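Local structure of Mlr7391 protein (Mesorhizobium loti, 3HK4) at residues F29-L33 against F97-F101. The protein is of unknown function but belongs to the SnoaL-like family of NTF2-like proteins and may act as a polyketide cyclase-like enzyme. Residues are numbered along the deposited sequence; the frame is centred on the assembly and turned at random.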
# COMPACT_ATOMS: atom_id res chain seq x y z
N PHE A 29 -4.61 9.97 -21.36
CA PHE A 29 -4.03 9.42 -20.11
C PHE A 29 -2.60 9.88 -19.93
O PHE A 29 -2.22 10.31 -18.86
CB PHE A 29 -4.14 7.89 -20.18
CG PHE A 29 -3.64 7.17 -18.98
CD1 PHE A 29 -4.46 6.92 -17.93
CD2 PHE A 29 -2.36 6.66 -18.95
CE1 PHE A 29 -3.97 6.20 -16.82
CE2 PHE A 29 -1.87 5.97 -17.86
CZ PHE A 29 -2.70 5.73 -16.80
N THR A 30 -1.83 9.83 -21.01
CA THR A 30 -0.41 10.25 -20.96
C THR A 30 -0.28 11.73 -20.65
O THR A 30 0.54 12.13 -19.84
CB THR A 30 0.32 9.89 -22.27
OG1 THR A 30 0.17 8.48 -22.46
CG2 THR A 30 1.82 10.29 -22.21
N GLU A 31 -1.09 12.54 -21.30
CA GLU A 31 -1.05 13.97 -21.08
C GLU A 31 -1.41 14.29 -19.64
O GLU A 31 -0.81 15.14 -19.00
CB GLU A 31 -1.97 14.69 -22.07
CG GLU A 31 -1.42 14.70 -23.51
CD GLU A 31 -2.40 15.29 -24.55
OE1 GLU A 31 -3.49 15.80 -24.18
OE2 GLU A 31 -2.07 15.23 -25.76
N LEU A 32 -2.43 13.62 -19.12
CA LEU A 32 -2.80 13.80 -17.75
C LEU A 32 -1.67 13.43 -16.80
O LEU A 32 -1.35 14.19 -15.84
CB LEU A 32 -4.11 13.01 -17.45
CG LEU A 32 -5.39 13.58 -18.01
CD1 LEU A 32 -6.57 12.53 -17.88
CD2 LEU A 32 -5.77 14.85 -17.31
N LEU A 33 -0.99 12.32 -17.05
CA LEU A 33 0.17 11.95 -16.18
C LEU A 33 1.27 12.99 -16.30
O LEU A 33 1.80 13.44 -15.25
CB LEU A 33 0.74 10.58 -16.49
CG LEU A 33 -0.18 9.36 -16.32
CD1 LEU A 33 0.65 8.05 -16.44
CD2 LEU A 33 -0.99 9.37 -15.07
N PHE A 97 -1.04 0.01 -24.42
CA PHE A 97 -0.04 1.05 -24.58
C PHE A 97 0.97 1.01 -23.42
O PHE A 97 0.68 0.51 -22.36
CB PHE A 97 -0.62 2.42 -24.75
CG PHE A 97 -1.29 2.99 -23.53
CD1 PHE A 97 -2.61 2.75 -23.29
CD2 PHE A 97 -0.60 3.81 -22.65
CE1 PHE A 97 -3.25 3.29 -22.18
CE2 PHE A 97 -1.22 4.36 -21.57
CZ PHE A 97 -2.57 4.08 -21.34
N ALA A 98 2.17 1.47 -23.74
CA ALA A 98 3.29 1.51 -22.85
C ALA A 98 3.78 2.92 -22.70
O ALA A 98 3.72 3.72 -23.66
CB ALA A 98 4.48 0.61 -23.43
N LEU A 99 4.29 3.20 -21.51
CA LEU A 99 4.91 4.47 -21.18
C LEU A 99 6.23 4.19 -20.50
O LEU A 99 6.41 3.17 -19.85
CB LEU A 99 4.04 5.29 -20.21
CG LEU A 99 2.69 5.75 -20.71
CD1 LEU A 99 1.83 6.36 -19.58
CD2 LEU A 99 2.93 6.74 -21.82
N ARG A 100 7.17 5.08 -20.66
CA ARG A 100 8.46 4.95 -20.00
C ARG A 100 8.57 6.14 -19.04
O ARG A 100 8.37 7.28 -19.44
CB ARG A 100 9.58 4.89 -21.03
CG ARG A 100 10.98 4.53 -20.44
CD ARG A 100 11.71 5.77 -20.01
NE ARG A 100 13.10 5.52 -19.69
CZ ARG A 100 14.06 5.31 -20.60
NH1 ARG A 100 13.82 5.29 -21.91
NH2 ARG A 100 15.30 5.12 -20.17
N PHE A 101 8.85 5.83 -17.78
CA PHE A 101 8.92 6.77 -16.68
C PHE A 101 10.34 6.80 -16.22
O PHE A 101 10.91 5.75 -15.99
CB PHE A 101 8.09 6.29 -15.53
CG PHE A 101 6.63 6.10 -15.85
CD1 PHE A 101 5.77 7.19 -15.84
CD2 PHE A 101 6.11 4.86 -16.11
CE1 PHE A 101 4.43 7.04 -16.10
CE2 PHE A 101 4.79 4.68 -16.39
CZ PHE A 101 3.92 5.77 -16.37
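Leu99 meets the helix with its two methyl branches: CD2 lies 3.3 Å from Thr30 OG1, while CD1 packs 3.8 Å from CD1 of Leu33. Thr30 and Leu99 run alongside each other with opposite headings, and Thr30 CG2 also rests against Leu99 CD2. With OG1 beside its own backbone N (chi1 -57°), the Thr30 hydroxyl is bonded back to Ala26 O, one turn earlier in the helix. Toward the start of the strand segment, the Phe29 and Phe97 side chains cross at about a right angle, their ring centroids 5.5 Å apart and planes inclined at 68°; Phe29 CD2 lies at the edge of the Phe97 ring, near its plane, 3.5 Å from Phe97 CZ. Tyr122 of the adjacent strand 114-125 joins both rings, stacking on Phe97 and meeting Phe29 edge-to-face. At the other end, Leu33 CD1 reaches the rim of the Phe101 ring in its plane, 3.9 Å from CE1. Helix 22-34 thus packs on strand 96-107 of the curved sheet, at 18° to it over these segments, in the α+β cone of the NTF2-like fold. No hydrogen bond or salt bridge links the two segments; their cohesion is apolar, and the Thr30 hydroxyl, their only one, is satisfied within its own helix.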